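Local coordinates for protein monooxygenase (Agrobacterium tumefaciens, PDB 2I7G) that probably acts as a flavin-dependent oxidoreductase of the luciferase-like monooxygenase family, built on a TIM barrel and paired as two subunits, at residues R111-F116 with D159-L164; R46-L51 with S82-A87; E128-R133 with R329-M334. One frame throughout, in Å; residues are numbered along the deposited sequence.

Contact 1 of 3, residues R111-F116 with D159-L164; sequences RVFQQF and DLLLAL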
ATOM      1  N   ARG B 111       7.026  -5.853   6.439  1.00 20.41           N
ATOM      2  CA  ARG B 111       6.166  -4.893   5.732  1.00 20.87           C
ATOM      3  C   ARG B 111       5.571  -5.472   4.459  1.00 20.47           C
ATOM      4  O   ARG B 111       4.391  -5.262   4.190  1.00 20.79           O
ATOM      5  CB  ARG B 111       6.909  -3.586   5.374  1.00 20.45           C
ATOM      6  CG  ARG B 111       7.526  -2.888   6.566  1.00 20.15           C
ATOM      7  CD  ARG B 111       6.426  -2.279   7.464  1.00 20.52           C
ATOM      8  NE  ARG B 111       7.072  -1.397   8.459  1.00 19.24           N
ATOM      9  CZ  ARG B 111       6.419  -0.697   9.370  1.00 22.78           C
ATOM     10  NH1 ARG B 111       5.096  -0.745   9.434  1.00 20.26           N
ATOM     11  NH2 ARG B 111       7.094   0.066  10.232  1.00 19.60           N
ATOM     12  N   VAL B 112       6.395  -6.171   3.671  1.00 21.23           N
ATOM     13  CA  VAL B 112       5.927  -6.762   2.427  1.00 20.86           C
ATOM     14  C   VAL B 112       4.782  -7.724   2.762  1.00 19.93           C
ATOM     15  O   VAL B 112       3.711  -7.666   2.147  1.00 20.68           O
ATOM     16  CB  VAL B 112       7.089  -7.466   1.695  1.00 21.19           C
ATOM     17  CG1 VAL B 112       6.523  -8.329   0.535  1.00 23.15           C
ATOM     18  CG2 VAL B 112       8.092  -6.348   1.190  1.00 21.50           C
ATOM     19  N   PHE B 113       4.985  -8.580   3.750  1.00 20.25           N
ATOM     20  CA  PHE B 113       3.940  -9.529   4.111  1.00 20.80           C
ATOM     21  C   PHE B 113       2.664  -8.813   4.541  1.00 21.30           C
ATOM     22  O   PHE B 113       1.577  -9.199   4.135  1.00 20.95           O
ATOM     23  CB  PHE B 113       4.401 -10.477   5.216  1.00 22.31           C
ATOM     24  CG  PHE B 113       3.375 -11.537   5.566  1.00 22.80           C
ATOM     25  CD1 PHE B 113       3.137 -12.623   4.712  1.00 26.09           C
ATOM     26  CD2 PHE B 113       2.622 -11.418   6.707  1.00 25.83           C
ATOM     27  CE1 PHE B 113       2.162 -13.596   5.032  1.00 26.81           C
ATOM     28  CE2 PHE B 113       1.679 -12.411   7.050  1.00 24.55           C
ATOM     29  CZ  PHE B 113       1.448 -13.481   6.198  1.00 25.97           C
ATOM     30  N   GLN B 114       2.800  -7.773   5.359  1.00 20.11           N
ATOM     31  CA  GLN B 114       1.626  -7.027   5.845  1.00 19.69           C
ATOM     32  C   GLN B 114       0.890  -6.337   4.702  1.00 19.89           C
ATOM     33  O   GLN B 114      -0.355  -6.356   4.630  1.00 19.99           O
ATOM     34  CB  GLN B 114       2.040  -5.988   6.904  1.00 19.41           C
ATOM     35  CG  GLN B 114       2.507  -6.649   8.213  1.00 18.99           C
ATOM     36  CD  GLN B 114       2.910  -5.634   9.236  1.00 21.34           C
ATOM     37  OE1 GLN B 114       3.596  -4.663   8.935  1.00 22.42           O
ATOM     38  NE2 GLN B 114       2.492  -5.872  10.473  1.00 22.51           N
ATOM     39  N   GLN B 115       1.645  -5.746   3.792  1.00 20.33           N
ATOM     40  CA  GLN B 115       1.040  -5.067   2.653  1.00 20.81           C
ATOM     41  C   GLN B 115       0.278  -6.037   1.735  1.00 21.45           C
ATOM     42  O   GLN B 115      -0.907  -5.823   1.409  1.00 20.35           O
ATOM     43  CB  GLN B 115       2.106  -4.276   1.880  1.00 20.93           C
ATOM     44  CG  GLN B 115       2.666  -3.040   2.657  1.00 21.93           C
ATOM     45  CD  GLN B 115       4.072  -2.682   2.149  1.00 27.36           C
ATOM     46  OE1 GLN B 115       4.489  -3.137   1.083  1.00 27.83           O
ATOM     47  NE2 GLN B 115       4.812  -1.900   2.939  1.00 24.60           N
ATOM     48  N   PHE B 116       0.916  -7.155   1.387  1.00 21.54           N
ATOM     49  CA  PHE B 116       0.248  -8.119   0.498  1.00 22.19           C
ATOM     50  C   PHE B 116      -0.868  -8.905   1.224  1.00 21.47           C
ATOM     51  O   PHE B 116      -1.841  -9.294   0.569  1.00 22.35           O
ATOM     52  CB  PHE B 116       1.254  -9.045  -0.175  1.00 21.87           C
ATOM     53  CG  PHE B 116       1.988  -8.379  -1.300  1.00 23.07           C
ATOM     54  CD1 PHE B 116       1.509  -8.491  -2.609  1.00 24.03           C
ATOM     55  CD2 PHE B 116       3.117  -7.601  -1.047  1.00 23.69           C
ATOM     56  CE1 PHE B 116       2.205  -7.814  -3.684  1.00 26.80           C
ATOM     57  CE2 PHE B 116       3.836  -6.953  -2.099  1.00 23.97           C
ATOM     58  CZ  PHE B 116       3.355  -7.056  -3.418  1.00 26.40           C
ATOM     59  N   ASP B 159      13.780 -16.275   3.453  1.00 21.81           N
ATOM     60  CA  ASP B 159      13.561 -17.187   4.577  1.00 22.80           C
ATOM     61  C   ASP B 159      12.581 -16.551   5.596  1.00 23.18           C
ATOM     62  O   ASP B 159      11.594 -17.180   6.019  1.00 22.02           O
ATOM     63  CB  ASP B 159      14.886 -17.508   5.274  1.00 21.90           C
ATOM     64  CG  ASP B 159      14.736 -18.549   6.348  1.00 27.07           C
ATOM     65  OD1 ASP B 159      14.439 -19.715   6.004  1.00 30.70           O
ATOM     66  OD2 ASP B 159      14.971 -18.216   7.534  1.00 28.21           O
ATOM     67  N   LEU B 160      12.815 -15.276   5.948  1.00 23.63           N
ATOM     68  CA  LEU B 160      11.804 -14.586   6.819  1.00 24.04           C
ATOM     69  C   LEU B 160      10.369 -14.530   6.226  1.00 23.00           C
ATOM     70  O   LEU B 160       9.380 -14.894   6.881  1.00 23.43           O
ATOM     71  CB  LEU B 160      12.302 -13.236   7.246  1.00 23.49           C
ATOM     72  CG  LEU B 160      11.345 -12.391   8.085  1.00 23.44           C
ATOM     73  CD1 LEU B 160      10.879 -13.166   9.335  1.00 21.83           C
ATOM     74  CD2 LEU B 160      12.135 -11.118   8.426  1.00 22.59           C
ATOM     75  N   LEU B 161      10.241 -14.091   4.978  1.00 22.41           N
ATOM     76  CA  LEU B 161       8.922 -14.030   4.340  1.00 21.98           C
ATOM     77  C   LEU B 161       8.187 -15.371   4.418  1.00 22.04           C
ATOM     78  O   LEU B 161       6.991 -15.418   4.709  1.00 21.24           O
ATOM     79  CB  LEU B 161       9.055 -13.604   2.872  1.00 21.68           C
ATOM     80  CG  LEU B 161       7.765 -13.396   2.086  1.00 22.18           C
ATOM     81  CD1 LEU B 161       6.819 -12.397   2.740  1.00 25.16           C
ATOM     82  CD2 LEU B 161       8.120 -12.965   0.654  1.00 22.47           C
ATOM     83  N   LEU B 162       8.891 -16.464   4.155  1.00 22.21           N
ATOM     84  CA  LEU B 162       8.250 -17.788   4.215  1.00 22.47           C
ATOM     85  C   LEU B 162       7.861 -18.180   5.655  1.00 22.64           C
ATOM     86  O   LEU B 162       6.811 -18.791   5.870  1.00 22.71           O
ATOM     87  CB  LEU B 162       9.165 -18.861   3.614  1.00 22.86           C
ATOM     88  CG  LEU B 162       9.443 -18.681   2.109  1.00 23.51           C
ATOM     89  CD1 LEU B 162      10.558 -19.619   1.600  1.00 25.69           C
ATOM     90  CD2 LEU B 162       8.171 -18.829   1.254  1.00 25.20           C
ATOM     91  N   ALA B 163       8.691 -17.799   6.627  1.00 21.58           N
ATOM     92  CA  ALA B 163       8.379 -18.024   8.049  1.00 22.60           C
ATOM     93  C   ALA B 163       7.090 -17.286   8.435  1.00 23.43           C
ATOM     94  O   ALA B 163       6.224 -17.855   9.117  1.00 22.83           O
ATOM     95  CB  ALA B 163       9.530 -17.556   8.904  1.00 22.08           C
ATOM     96  N   LEU B 164       6.972 -16.045   7.953  1.00 21.36           N
ATOM     97  CA  LEU B 164       5.821 -15.190   8.272  1.00 23.98           C
ATOM     98  C   LEU B 164       4.546 -15.785   7.723  1.00 23.51           C
ATOM     99  O   LEU B 164       3.514 -15.765   8.381  1.00 25.12           O
ATOM    100  CB  LEU B 164       6.018 -13.794   7.682  1.00 22.51           C
ATOM    101  CG  LEU B 164       7.140 -12.934   8.264  1.00 24.62           C
ATOM    102  CD1 LEU B 164       7.260 -11.665   7.434  1.00 24.65           C
ATOM    103  CD2 LEU B 164       6.885 -12.639   9.774  1.00 28.91           C
TER
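With CG of F113 anti to the backbone N (chi1 -176°), the phenyl ring swings out from helix 109-122 to meet L161 and L164 of helix 150-166. L164 takes the other common choice: its CG is anti to the carbonyl carbon (chi1 -67°), and this lets CD1 run back past the ring to the base of F113, 3.8 Å from F113 CB, the two side chains running antiparallel. The overlap sets L164 CB over one face of the ring, 4.2 Å from its centroid and 16° off the normal, a CH-pi contact displaced toward the rim. L161 adds a second, smaller contact. Its CB does not aim at the partner helix, but the branch ending in CD1 bends back to F113 CB at 4.0 Å and meets the ring at a slant.

No hydrogen bond joins the two segments, and the pair illustrates helix packing by apolar fit alone, with F113 resting against two leucines one helical turn apart, L164 over a ring face and L161 against CB and the near rim. The far end of the ring, CZ, lies 3.8 Å from L164 O, a carbonyl that accepts a hydrogen bond from R188, whose side chain also touches F113. Below the helix pair, I129 of strand 127-131 packs against V112, F116 and L161, while L164 reaches V170 of strand 169-172; the contact therefore joins two neighbouring outer helices over one barrel strand.

Contact 2 of 3, residues R46-L51 with S82-A87; sequences RRLREL and STVLAA
V84 faces both L48 and L51 in a contact between two successive outer helices of the TIM barrel, 40-60 and 81-89, with strand 65-68 lying between them in the chain. The valine aims its CB at helix 40-60, and its two methyls divide the work. CG1, anti to the backbone N (chi1 -176°), goes to L51; CG2 goes to L48. The pairing is a compact example of how a beta-branched residue can address two partners at once, each methyl serving a different one.

The two leucines differ in their first torsion, CG of L51 being anti to its backbone N (chi1 179°) and that of L48 not, although both send CB toward helix 81-89. Three residues apart, they stand on successive turns, and each reaches V84 with its CD2 methyl, meeting the valine at a slant instead of running alongside it. The backbones stay well apart: CA of L48 and CA of V84, the closest such pair, are 8.1 Å from each other. The interface is correspondingly small, about 94 Å² in all, and entirely apolar across the two segments.

Much of the burial comes from other layers. L68 of strand 65-68 touches both L51 and V84 from the barrel, and F66 and T28 also contact L51. Beyond the subunit boundary, L121 of the second subunit packs on L48 and T118 of the second subunit on V84, so L48 and V84 also lie at the dimer interface, and V84 touches the barrel strand as well. At the point of contact, L48 CD2 is 4.1 Å from V84 CG2, and the tighter approach joins L51 CD2 to V84 CG1 at 3.9 Å.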
ATOM      1  N   ARG B  46      -2.237  10.449 -14.226  0.60 21.46           N
ATOM      2  CA  ARG B  46      -2.830   9.911 -15.449  0.60 22.34           C
ATOM      3  C   ARG B  46      -2.372   8.471 -15.695  0.60 21.53           C
ATOM      4  O   ARG B  46      -3.167   7.617 -16.079  0.60 22.06           O
ATOM      5  CB  ARG B  46      -2.474  10.774 -16.645  0.60 22.27           C
ATOM      6  CG  ARG B  46      -3.172  10.421 -17.956  0.60 24.67           C
ATOM      7  CD  ARG B  46      -2.636  11.308 -19.101  0.60 24.03           C
ATOM      8  NE  ARG B  46      -2.233  12.627 -18.598  0.60 32.60           N
ATOM      9  CZ  ARG B  46      -0.994  13.111 -18.620  0.60 32.85           C
ATOM     10  NH1 ARG B  46      -0.016  12.402 -19.153  0.60 37.02           N
ATOM     11  NH2 ARG B  46      -0.741  14.308 -18.109  0.60 33.85           N
ATOM     12  N   ARG B  47      -1.082   8.203 -15.495  1.00 21.60           N
ATOM     13  CA  ARG B  47      -0.602   6.827 -15.706  1.00 21.84           C
ATOM     14  C   ARG B  47      -1.326   5.828 -14.798  1.00 22.48           C
ATOM     15  O   ARG B  47      -1.713   4.727 -15.245  1.00 20.28           O
ATOM     16  CB  ARG B  47       0.915   6.706 -15.540  1.00 21.20           C
ATOM     17  CG  ARG B  47       1.423   5.300 -15.893  1.00 20.77           C
ATOM     18  CD  ARG B  47       1.237   4.959 -17.416  1.00 21.08           C
ATOM     19  NE  ARG B  47       1.568   3.572 -17.830  1.00 24.30           N
ATOM     20  CZ  ARG B  47       0.714   2.534 -17.749  1.00 25.30           C
ATOM     21  NH1 ARG B  47      -0.527   2.694 -17.260  1.00 26.99           N
ATOM     22  NH2 ARG B  47       1.071   1.325 -18.176  1.00 27.05           N
ATOM     23  N   LEU B  48      -1.551   6.207 -13.539  1.00 21.70           N
ATOM     24  CA  LEU B  48      -2.188   5.256 -12.612  1.00 21.55           C
ATOM     25  C   LEU B  48      -3.689   5.084 -12.941  1.00 21.49           C
ATOM     26  O   LEU B  48      -4.236   4.000 -12.794  1.00 22.06           O
ATOM     27  CB  LEU B  48      -1.966   5.696 -11.168  1.00 21.82           C
ATOM     28  CG  LEU B  48      -0.519   5.463 -10.694  1.00 22.10           C
ATOM     29  CD1 LEU B  48      -0.472   5.845  -9.205  1.00 25.45           C
ATOM     30  CD2 LEU B  48      -0.100   3.963 -10.863  1.00 23.46           C
ATOM     31  N   ARG B  49      -4.351   6.164 -13.354  0.50 21.61           N
ATOM     32  CA  ARG B  49      -5.733   6.046 -13.820  0.50 22.80           C
ATOM     33  C   ARG B  49      -5.792   5.061 -15.003  0.50 22.41           C
ATOM     34  O   ARG B  49      -6.606   4.120 -15.005  0.50 22.09           O
ATOM     35  CB  ARG B  49      -6.328   7.414 -14.190  0.50 22.72           C
ATOM     36  CG  ARG B  49      -7.567   7.306 -15.101  0.50 23.91           C
ATOM     37  CD  ARG B  49      -8.416   8.568 -15.185  0.50 24.60           C
ATOM     38  NE  ARG B  49      -7.674   9.746 -15.627  0.50 29.37           N
ATOM     39  CZ  ARG B  49      -7.149   9.921 -16.834  0.50 30.89           C
ATOM     40  NH1 ARG B  49      -7.255   8.981 -17.762  0.50 31.36           N
ATOM     41  NH2 ARG B  49      -6.509  11.056 -17.109  0.50 31.14           N
ATOM     42  N   GLU B  50      -4.898   5.248 -15.978  1.00 21.94           N
ATOM     43  CA  GLU B  50      -4.826   4.343 -17.129  1.00 21.95           C
ATOM     44  C   GLU B  50      -4.510   2.888 -16.708  1.00 21.43           C
ATOM     45  O   GLU B  50      -5.136   1.928 -17.216  1.00 22.22           O
ATOM     46  CB  GLU B  50      -3.790   4.872 -18.123  1.00 20.82           C
ATOM     47  CG  GLU B  50      -4.313   6.005 -18.955  1.00 25.26           C
ATOM     48  CD  GLU B  50      -3.198   6.732 -19.728  1.00 30.54           C
ATOM     49  OE1 GLU B  50      -1.979   6.430 -19.540  1.00 34.55           O
ATOM     50  OE2 GLU B  50      -3.572   7.663 -20.469  1.00 35.48           O
ATOM     51  N   LEU B  51      -3.583   2.734 -15.757  1.00 20.69           N
ATOM     52  CA  LEU B  51      -3.217   1.401 -15.290  1.00 21.63           C
ATOM     53  C   LEU B  51      -4.428   0.682 -14.677  1.00 22.09           C
ATOM     54  O   LEU B  51      -4.652  -0.514 -14.947  1.00 22.10           O
ATOM     55  CB  LEU B  51      -2.090   1.511 -14.257  1.00 21.10           C
ATOM     56  CG  LEU B  51      -1.583   0.187 -13.641  1.00 22.19           C
ATOM     57  CD1 LEU B  51      -1.011  -0.737 -14.745  1.00 25.39           C
ATOM     58  CD2 LEU B  51      -0.525   0.576 -12.604  1.00 22.98           C
ATOM     59  N   SER B  82       2.367  -3.096  -4.045  1.00 22.50           N
ATOM     60  CA  SER B  82       1.252  -3.448  -3.139  1.00 22.53           C
ATOM     61  C   SER B  82       0.234  -2.300  -2.986  1.00 22.61           C
ATOM     62  O   SER B  82      -0.986  -2.548  -2.898  1.00 23.13           O
ATOM     63  CB  SER B  82       1.807  -3.871  -1.760  1.00 21.92           C
ATOM     64  OG  SER B  82       2.565  -2.822  -1.150  1.00 22.62           O
ATOM     65  N   THR B  83       0.726  -1.056  -2.945  1.00 21.61           N
ATOM     66  CA  THR B  83      -0.162   0.108  -2.781  1.00 21.33           C
ATOM     67  C   THR B  83      -1.140   0.201  -3.978  1.00 22.23           C
ATOM     68  O   THR B  83      -2.350   0.364  -3.817  1.00 21.86           O
ATOM     69  CB  THR B  83       0.645   1.428  -2.573  1.00 21.93           C
ATOM     70  OG1 THR B  83       1.613   1.243  -1.502  1.00 20.77           O
ATOM     71  CG2 THR B  83      -0.308   2.591  -2.236  1.00 19.99           C
ATOM     72  N   VAL B  84      -0.594   0.086  -5.193  1.00 21.87           N
ATOM     73  CA  VAL B  84      -1.423   0.090  -6.375  1.00 21.42           C
ATOM     74  C   VAL B  84      -2.362  -1.154  -6.471  1.00 20.77           C
ATOM     75  O   VAL B  84      -3.545  -1.002  -6.870  1.00 19.87           O
ATOM     76  CB  VAL B  84      -0.564   0.308  -7.676  1.00 20.54           C
ATOM     77  CG1 VAL B  84      -1.509   0.400  -8.855  1.00 21.40           C
ATOM     78  CG2 VAL B  84       0.276   1.613  -7.569  1.00 21.08           C
ATOM     79  N   LEU B  85      -1.871  -2.331  -6.075  1.00 21.23           N
ATOM     80  CA  LEU B  85      -2.662  -3.584  -6.141  1.00 20.99           C
ATOM     81  C   LEU B  85      -3.849  -3.482  -5.185  1.00 20.97           C
ATOM     82  O   LEU B  85      -4.894  -4.071  -5.432  1.00 20.55           O
ATOM     83  CB  LEU B  85      -1.813  -4.836  -5.845  1.00 21.05           C
ATOM     84  CG  LEU B  85      -0.721  -5.113  -6.923  1.00 22.81           C
ATOM     85  CD1 LEU B  85       0.207  -6.216  -6.459  1.00 25.48           C
ATOM     86  CD2 LEU B  85      -1.365  -5.408  -8.352  1.00 23.11           C
ATOM     87  N   ALA B  86      -3.675  -2.766  -4.074  1.00 20.36           N
ATOM     88  CA  ALA B  86      -4.824  -2.497  -3.159  1.00 21.67           C
ATOM     89  C   ALA B  86      -5.971  -1.814  -3.879  1.00 20.77           C
ATOM     90  O   ALA B  86      -7.156  -2.149  -3.684  1.00 22.06           O
ATOM     91  CB  ALA B  86      -4.387  -1.660  -1.950  1.00 21.97           C
ATOM     92  N   ALA B  87      -5.627  -0.795  -4.676  1.00 21.35           N
ATOM     93  CA  ALA B  87      -6.655  -0.109  -5.463  1.00 21.47           C
ATOM     94  C   ALA B  87      -7.277  -1.074  -6.506  1.00 20.69           C
ATOM     95  O   ALA B  87      -8.494  -1.092  -6.723  1.00 20.91           O
ATOM     96  CB  ALA B  87      -6.052   1.109  -6.119  1.00 21.35           C
TER

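Contact 3 of 3, residues E128-R133 with R329-M334; sequences EIMAGR and RFLLQM
R329 and E128 meet inside the TIM barrel, across its interior, from strands 329-333 and 127-131, which are not neighbours in the sheet; CA of M130 and CA of L331 are 12.2 Å apart. R329 and E128 also bury the most surface here. They approach head-on from facing walls of the barrel and join as an end-on, two-nitrogen salt bridge. Carboxylate and guanidinium are nearly coplanar, 13° apart, and each oxygen offers its syn lone pair. NH1 of R329 bonds OE1 of E128 at 2.8 Å, and NH2 of R329 bonds OE2 of E128 at 3.1 Å, with angles of 164° and 168°; a weak cross bond links NH2 to OE1. This geometry would hold both flat groups against rotation.

Each charge has a second partner, since R96 NE pairs with E128 OE2 and E23 OE1 with R329 NE. The result exemplifies how charges are buried in company: a network of alternating charge near the N-terminal ends of the barrel strands, which probably favours the ionised forms.

M130, a selenomethionine, and L331 fill the next layer. Bent at its last torsion, M130 meets the leucine tip to tip, its CE 3.7 Å from L331 CD1.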
ATOM      1  N   GLU B 128      -0.692 -12.251  -4.532  1.00 22.66           N
ATOM      2  CA  GLU B 128       0.538 -13.045  -4.611  1.00 23.25           C
ATOM      3  C   GLU B 128       1.733 -12.103  -4.608  1.00 23.35           C
ATOM      4  O   GLU B 128       1.627 -10.878  -4.944  1.00 20.76           O
ATOM      5  CB  GLU B 128       0.584 -13.899  -5.913  1.00 22.29           C
ATOM      6  CG  GLU B 128      -0.619 -14.787  -6.161  1.00 25.03           C
ATOM      7  CD  GLU B 128      -0.441 -15.668  -7.371  1.00 27.74           C
ATOM      8  OE1 GLU B 128       0.575 -15.495  -8.101  1.00 31.05           O
ATOM      9  OE2 GLU B 128      -1.337 -16.509  -7.587  1.00 28.65           O
ATOM     10  N   ILE B 129       2.871 -12.672  -4.217  1.00 23.04           N
ATOM     11  CA  ILE B 129       4.149 -11.947  -4.244  1.00 23.36           C
ATOM     12  C   ILE B 129       5.063 -12.674  -5.230  1.00 23.50           C
ATOM     13  O   ILE B 129       5.189 -13.905  -5.152  1.00 23.98           O
ATOM     14  CB  ILE B 129       4.837 -11.957  -2.838  1.00 22.60           C
ATOM     15  CG1 ILE B 129       3.960 -11.218  -1.808  1.00 24.77           C
ATOM     16  CG2 ILE B 129       6.259 -11.343  -2.973  1.00 23.88           C
ATOM     17  CD1 ILE B 129       4.386 -11.501  -0.305  1.00 24.78           C
HETATM   18  N   MSE B 130       5.680 -11.931  -6.158  1.00 22.89           N
HETATM   19  CA  MSE B 130       6.754 -12.514  -6.973  1.00 24.48           C
HETATM   20  C   MSE B 130       8.034 -11.782  -6.619  1.00 24.07           C
HETATM   21  O   MSE B 130       8.174 -10.574  -6.891  1.00 24.87           O
HETATM   22  CB  MSE B 130       6.441 -12.420  -8.473  1.00 23.40           C
HETATM   23  CG  MSE B 130       7.549 -13.017  -9.309  1.00 23.68           C
HETATM   24 SE   MSE B 130       7.321 -12.529 -11.224  0.65 29.96          SE
HETATM   25  CE  MSE B 130       5.386 -12.669 -11.434  1.00 30.19           C
ATOM     26  N   ALA B 131       8.926 -12.490  -5.933  1.00 23.20           N
ATOM     27  CA  ALA B 131      10.144 -11.860  -5.423  1.00 23.33           C
ATOM     28  C   ALA B 131      11.289 -12.089  -6.416  1.00 24.32           C
ATOM     29  O   ALA B 131      11.474 -13.204  -6.939  1.00 23.67           O
ATOM     30  CB  ALA B 131      10.494 -12.443  -4.097  1.00 23.77           C
ATOM     31  N   GLY B 132      12.067 -11.054  -6.657  1.00 23.86           N
ATOM     32  CA  GLY B 132      13.225 -11.217  -7.514  1.00 25.45           C
ATOM     33  C   GLY B 132      14.199 -10.063  -7.451  1.00 25.49           C
ATOM     34  O   GLY B 132      14.016  -9.092  -6.706  1.00 24.80           O
ATOM     35  N   ARG B 133      15.238 -10.194  -8.263  1.00 25.50           N
ATOM     36  CA  ARG B 133      16.327  -9.222  -8.317  1.00 26.56           C
ATOM     37  C   ARG B 133      15.870  -7.871  -8.896  1.00 25.75           C
ATOM     38  O   ARG B 133      16.271  -6.812  -8.407  1.00 24.47           O
ATOM     39  CB  ARG B 133      17.479  -9.851  -9.115  1.00 26.78           C
ATOM     40  CG  ARG B 133      18.685  -8.994  -9.315  1.00 30.27           C
ATOM     41  CD  ARG B 133      19.740  -9.807 -10.107  1.00 28.77           C
ATOM     42  NE  ARG B 133      20.994  -9.660  -9.400  1.00 44.08           N
ATOM     43  CZ  ARG B 133      21.568 -10.603  -8.665  1.00 43.69           C
ATOM     44  NH1 ARG B 133      22.671 -10.305  -8.026  1.00 49.58           N
ATOM     45  NH2 ARG B 133      21.056 -11.836  -8.591  1.00 46.30           N
ATOM     46  N   ARG B 329       1.845 -21.136 -16.280  1.00 22.78           N
ATOM     47  CA  ARG B 329       1.438 -19.762 -16.326  1.00 22.63           C
ATOM     48  C   ARG B 329       2.241 -19.040 -17.429  1.00 21.42           C
ATOM     49  O   ARG B 329       3.394 -19.391 -17.680  1.00 21.28           O
ATOM     50  CB  ARG B 329       1.629 -19.133 -14.922  1.00 23.38           C
ATOM     51  CG  ARG B 329       1.375 -17.616 -14.882  1.00 23.36           C
ATOM     52  CD  ARG B 329       1.578 -17.057 -13.445  1.00 25.72           C
ATOM     53  NE  ARG B 329       0.507 -17.446 -12.536  1.00 27.85           N
ATOM     54  CZ  ARG B 329       0.372 -16.966 -11.277  1.00 28.73           C
ATOM     55  NH1 ARG B 329       1.243 -16.107 -10.779  1.00 28.83           N
ATOM     56  NH2 ARG B 329      -0.654 -17.337 -10.547  1.00 28.01           N
ATOM     57  N   PHE B 330       1.597 -18.071 -18.076  1.00 20.89           N
ATOM     58  CA  PHE B 330       2.185 -17.259 -19.152  1.00 20.58           C
ATOM     59  C   PHE B 330       1.847 -15.816 -18.848  1.00 21.24           C
ATOM     60  O   PHE B 330       0.657 -15.475 -18.775  1.00 21.75           O
ATOM     61  CB  PHE B 330       1.616 -17.670 -20.530  1.00 20.32           C
ATOM     62  CG  PHE B 330       2.038 -16.784 -21.654  1.00 22.66           C
ATOM     63  CD1 PHE B 330       3.252 -17.025 -22.321  1.00 23.10           C
ATOM     64  CD2 PHE B 330       1.240 -15.693 -22.056  1.00 19.96           C
ATOM     65  CE1 PHE B 330       3.688 -16.196 -23.357  1.00 21.23           C
ATOM     66  CE2 PHE B 330       1.642 -14.881 -23.147  1.00 20.77           C
ATOM     67  CZ  PHE B 330       2.881 -15.121 -23.779  1.00 22.32           C
ATOM     68  N   LEU B 331       2.859 -14.952 -18.687  1.00 20.90           N
ATOM     69  CA  LEU B 331       2.650 -13.544 -18.389  1.00 21.55           C
ATOM     70  C   LEU B 331       3.251 -12.658 -19.487  1.00 21.94           C
ATOM     71  O   LEU B 331       4.426 -12.791 -19.829  1.00 22.63           O
ATOM     72  CB  LEU B 331       3.297 -13.153 -17.047  1.00 22.54           C
ATOM     73  CG  LEU B 331       2.737 -13.714 -15.744  1.00 25.08           C
ATOM     74  CD1 LEU B 331       3.393 -12.890 -14.576  1.00 27.33           C
ATOM     75  CD2 LEU B 331       1.176 -13.645 -15.703  1.00 25.72           C
ATOM     76  N   LEU B 332       2.436 -11.748 -20.008  1.00 22.62           N
ATOM     77  CA  LEU B 332       2.837 -10.945 -21.165  1.00 22.15           C
ATOM     78  C   LEU B 332       2.976  -9.482 -20.742  1.00 22.60           C
ATOM     79  O   LEU B 332       2.026  -8.934 -20.137  1.00 22.81           O
ATOM     80  CB  LEU B 332       1.715 -11.090 -22.210  1.00 22.84           C
ATOM     81  CG  LEU B 332       1.945 -10.319 -23.503  1.00 23.36           C
ATOM     82  CD1 LEU B 332       3.242 -10.766 -24.232  1.00 23.64           C
ATOM     83  CD2 LEU B 332       0.650 -10.380 -24.463  1.00 22.76           C
ATOM     84  N   GLN B 333       4.091  -8.838 -21.097  1.00 22.31           N
ATOM     85  CA  GLN B 333       4.280  -7.400 -20.833  1.00 23.73           C
ATOM     86  C   GLN B 333       4.171  -6.660 -22.171  1.00 24.65           C
ATOM     87  O   GLN B 333       5.056  -6.788 -23.033  1.00 23.38           O
ATOM     88  CB  GLN B 333       5.626  -7.133 -20.144  1.00 24.26           C
ATOM     89  CG  GLN B 333       5.889  -5.636 -19.943  1.00 24.44           C
ATOM     90  CD  GLN B 333       7.158  -5.346 -19.138  1.00 28.49           C
ATOM     91  OE1 GLN B 333       7.366  -5.887 -18.046  1.00 41.41           O
ATOM     92  NE2 GLN B 333       7.944  -4.460 -19.624  1.00 27.84           N
HETATM   93  N   MSE B 334       3.059  -5.945 -22.351  0.50 23.65           N
HETATM   94  CA  MSE B 334       2.795  -5.140 -23.560  0.50 23.97           C
HETATM   95  C   MSE B 334       2.989  -3.652 -23.269  0.50 24.92           C
HETATM   96  O   MSE B 334       3.565  -2.899 -24.076  0.50 24.69           O
HETATM   97  CB  MSE B 334       1.342  -5.344 -24.035  0.50 24.00           C
HETATM   98  CG  MSE B 334       0.925  -6.786 -24.246  0.50 22.80           C
HETATM   99 SE   MSE B 334      -0.876  -6.962 -25.052  0.35 24.16          SE
HETATM  100  CE  MSE B 334      -1.923  -6.187 -23.641  0.50 26.61           C
TER

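How the contacts relate
From the N terminus, contact 2 comes first: it closes a short loop from helix 40-60 through strand 65-68 to helix 81-89, and is complete before the others begin. Contact 1 then opens on helix 109-122. Strand 127-131, the next element, opens contact 3 before contact 1 closes on helix 150-166, so these two cross. Contact 3 closes only at strand 329-333, spanning nearly 200 residues. The set illustrates the layering of a barrel: contacts 1 and 2 each join two helices of the outer layer, and both reach the second subunit; Q115 and S82, in a probable hydrogen bond, connect them. Contact 3 bridges the barrel interior, and F116 packing on I129 joins it to contact 1.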